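Local coordinates for D-isomer specific 2-hydroxyacid dehydrogenase family protein (Desulfovibrio vulgaris, PDB 5TX7) that probably catalyses the NAD-dependent interconversion of D-2-hydroxyacids and their 2-oxoacids, at residues A[15-20]-A[290-295]. Sequence-based numbering, arbitrary orientation.
Sequences GDISWA and ASRTAR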
ATOM      1  N   GLY A  15     -23.003   3.785   9.490  1.00 45.66           N
ATOM      2  CA  GLY A  15     -23.777   2.575   9.258  1.00 46.57           C
ATOM      3  C   GLY A  15     -23.003   1.262   9.221  1.00 49.90           C
ATOM      4  O   GLY A  15     -23.600   0.220   8.951  1.00 54.83           O
ATOM      5  N   ASP A  16     -21.690   1.289   9.482  1.00 45.57           N
ATOM      6  CA  ASP A  16     -20.866   0.074   9.364  1.00 46.10           C
ATOM      7  C   ASP A  16     -20.316  -0.477  10.674  1.00 45.32           C
ATOM      8  O   ASP A  16     -19.689  -1.517  10.674  1.00 48.16           O
ATOM      9  CB  ASP A  16     -19.743   0.257   8.330  1.00 48.86           C
ATOM     10  CG  ASP A  16     -18.768   1.385   8.671  1.00 51.21           C
ATOM     11  OD1 ASP A  16     -18.895   2.059   9.703  1.00 55.03           O
ATOM     12  OD2 ASP A  16     -17.865   1.631   7.859  1.00 56.00           O
ATOM     13  N   ILE A  17     -20.526   0.229  11.778  1.00 44.68           N
ATOM     14  CA  ILE A  17     -20.202  -0.258  13.109  1.00 45.07           C
ATOM     15  C   ILE A  17     -21.477  -0.101  13.949  1.00 45.41           C
ATOM     16  O   ILE A  17     -22.554   0.037  13.389  1.00 49.64           O
ATOM     17  CB  ILE A  17     -18.938   0.422  13.708  1.00 44.10           C
ATOM     18  CG1 ILE A  17     -19.118   1.931  13.906  1.00 43.24           C
ATOM     19  CG2 ILE A  17     -17.763   0.163  12.800  1.00 45.71           C
ATOM     20  CD1 ILE A  17     -17.993   2.597  14.655  1.00 41.46           C
ATOM     21  N   SER A  18     -21.355  -0.159  15.267  1.00 44.53           N
ATOM     22  CA  SER A  18     -22.500  -0.229  16.162  1.00 44.48           C
ATOM     23  C   SER A  18     -22.341   0.725  17.343  1.00 42.65           C
ATOM     24  O   SER A  18     -21.266   0.813  17.929  1.00 41.62           O
ATOM     25  CB  SER A  18     -22.632  -1.652  16.695  1.00 44.72           C
ATOM     26  OG  SER A  18     -23.702  -1.745  17.614  1.00 45.76           O
ATOM     27  N   TRP A  19     -23.427   1.421  17.679  1.00 43.61           N
ATOM     28  CA  TRP A  19     -23.493   2.234  18.898  1.00 46.21           C
ATOM     29  C   TRP A  19     -23.782   1.371  20.140  1.00 47.31           C
ATOM     30  O   TRP A  19     -23.820   1.898  21.248  1.00 48.46           O
ATOM     31  CB  TRP A  19     -24.573   3.320  18.766  1.00 45.31           C
ATOM     32  CG  TRP A  19     -24.242   4.347  17.781  1.00 44.65           C
ATOM     33  CD1 TRP A  19     -24.666   4.410  16.487  1.00 45.65           C
ATOM     34  CD2 TRP A  19     -23.391   5.469  17.978  1.00 44.64           C
ATOM     35  NE1 TRP A  19     -24.125   5.505  15.864  1.00 44.57           N
ATOM     36  CE2 TRP A  19     -23.341   6.180  16.762  1.00 42.89           C
ATOM     37  CE3 TRP A  19     -22.656   5.952  19.075  1.00 45.61           C
ATOM     38  CZ2 TRP A  19     -22.589   7.343  16.605  1.00 40.64           C
ATOM     39  CZ3 TRP A  19     -21.901   7.112  18.918  1.00 42.00           C
ATOM     40  CH2 TRP A  19     -21.874   7.787  17.678  1.00 41.16           C
ATOM     41  N   ALA A  20     -23.979   0.065  19.970  1.00 47.36           N
ATOM     42  CA  ALA A  20     -24.365  -0.811  21.088  1.00 50.33           C
ATOM     43  C   ALA A  20     -23.580  -0.616  22.405  1.00 51.02           C
ATOM     44  O   ALA A  20     -24.192  -0.607  23.479  1.00 52.26           O
ATOM     45  CB  ALA A  20     -24.335  -2.273  20.661  1.00 50.03           C
ATOM     46  N   ALA A 290      -9.398   6.835   9.873  1.00 37.94           N
ATOM     47  CA  ALA A 290     -10.801   6.414   9.743  1.00 36.59           C
ATOM     48  C   ALA A 290     -11.059   4.986   9.293  1.00 37.82           C
ATOM     49  O   ALA A 290     -12.132   4.715   8.738  1.00 37.71           O
ATOM     50  CB  ALA A 290     -11.504   7.372   8.811  1.00 36.38           C
ATOM     51  N   SER A 291     -10.135   4.053   9.534  1.00 38.41           N
ATOM     52  CA  SER A 291     -10.413   2.660   9.190  1.00 41.20           C
ATOM     53  C   SER A 291     -11.571   2.136  10.051  1.00 43.18           C
ATOM     54  O   SER A 291     -11.781   2.613  11.176  1.00 45.11           O
ATOM     55  CB  SER A 291      -9.203   1.765   9.397  1.00 41.30           C
ATOM     56  OG  SER A 291      -8.978   1.552  10.787  1.00 42.02           O
ATOM     57  N   ARG A 292     -12.309   1.159   9.532  1.00 43.06           N
ATOM     58  CA  ARG A 292     -13.413   0.590  10.290  1.00 46.12           C
ATOM     59  C   ARG A 292     -12.948   0.020  11.644  1.00 47.26           C
ATOM     60  O   ARG A 292     -13.656   0.145  12.627  1.00 45.23           O
ATOM     61  CB  ARG A 292     -14.160  -0.471   9.487  1.00 49.17           C
ATOM     62  CG  ARG A 292     -15.406  -0.982  10.201  1.00 55.42           C
ATOM     63  CD  ARG A 292     -16.493  -1.477   9.283  1.00 61.72           C
ATOM     64  NE  ARG A 292     -15.926  -2.405   8.347  1.00 68.26           N
ATOM     65  CZ  ARG A 292     -15.558  -3.643   8.660  1.00 80.56           C
ATOM     66  NH1 ARG A 292     -15.719  -4.134   9.906  1.00 80.51           N
ATOM     67  NH2 ARG A 292     -15.015  -4.403   7.708  1.00 85.54           N
ATOM     68  N   THR A 293     -11.756  -0.581  11.680  1.00 45.36           N
ATOM     69  CA  THR A 293     -11.153  -1.045  12.929  1.00 44.75           C
ATOM     70  C   THR A 293     -10.902   0.068  13.956  1.00 43.64           C
ATOM     71  O   THR A 293     -11.174  -0.108  15.146  1.00 44.62           O
ATOM     72  CB  THR A 293      -9.837  -1.767  12.641  1.00 45.84           C
ATOM     73  OG1 THR A 293     -10.118  -2.904  11.817  1.00 47.59           O
ATOM     74  CG2 THR A 293      -9.145  -2.231  13.921  1.00 46.54           C
ATOM     75  N   ALA A 294     -10.365   1.194  13.496  1.00 40.32           N
ATOM     76  CA  ALA A 294     -10.048   2.304  14.384  1.00 38.33           C
ATOM     77  C   ALA A 294     -11.315   2.944  14.960  1.00 38.36           C
ATOM     78  O   ALA A 294     -11.364   3.282  16.131  1.00 39.63           O
ATOM     79  CB  ALA A 294      -9.200   3.343  13.652  1.00 37.75           C
ATOM     80  N   ARG A 295     -12.331   3.097  14.125  1.00 38.52           N
ATOM     81  CA  ARG A 295     -13.600   3.646  14.562  1.00 39.83           C
ATOM     82  C   ARG A 295     -14.308   2.711  15.558  1.00 40.82           C
ATOM     83  O   ARG A 295     -14.887   3.157  16.536  1.00 45.44           O
ATOM     84  CB  ARG A 295     -14.466   4.008  13.343  1.00 39.36           C
ATOM     85  CG  ARG A 295     -13.889   5.214  12.600  1.00 38.08           C
ATOM     86  CD  ARG A 295     -14.635   5.661  11.352  1.00 37.31           C
ATOM     87  NE  ARG A 295     -14.622   4.691  10.264  1.00 37.84           N
ATOM     88  CZ  ARG A 295     -15.607   3.839   9.947  1.00 38.28           C
ATOM     89  NH1 ARG A 295     -16.731   3.759  10.648  1.00 39.58           N
ATOM     90  NH2 ARG A 295     -15.458   3.032   8.893  1.00 37.85           N
TER
HETATM   91  O   HOH W   1     -18.072  -3.458  12.112  1.00 69.37           O
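A bidentate, end-on salt bridge between Asp16 and Arg295 ties the loop following strand 3-6 to the first turn of helix 292-310. Arg295 NH1 donates to Asp16 OD1 at 2.9 Å, nearly straight at 172° and on the syn lone pair; NH2 reaches OD2 at 3.0 Å, also from the syn side but 21° out of the carboxylate plane. The two flat groups are nearly coplanar, 12° apart. The third guanidinium nitrogen, Arg295 NE, donates to Ala290 O over 2.9 Å; this acceptor lies in the guanidinium plane and helps set its rotation. NH1 has a second acceptor in Leu12 O. The loop belongs to the catalytic (substrate-binding) domain, whose five-stranded parallel sheet includes strand 3-6; helix 292-310, the chain's last, returns to it after strand 281-283 of the seven-stranded Rossmann-type sheet, as in this family. Ser291 N-caps this helix, its OG accepting from Ala294 N. Beside the bridge, Ile17 CD1 lies 3.7 Å from Arg295 O, and its CG2 3.7 Å from Arg292 CG, the two side chains sliding past each other in opposite directions. Arg292 CD rests 3.5 Å from Asp16 O, which a water links to Arg292 NH1; Arg292 NH2 forms a salt bridge with Glu144 of the second subunit.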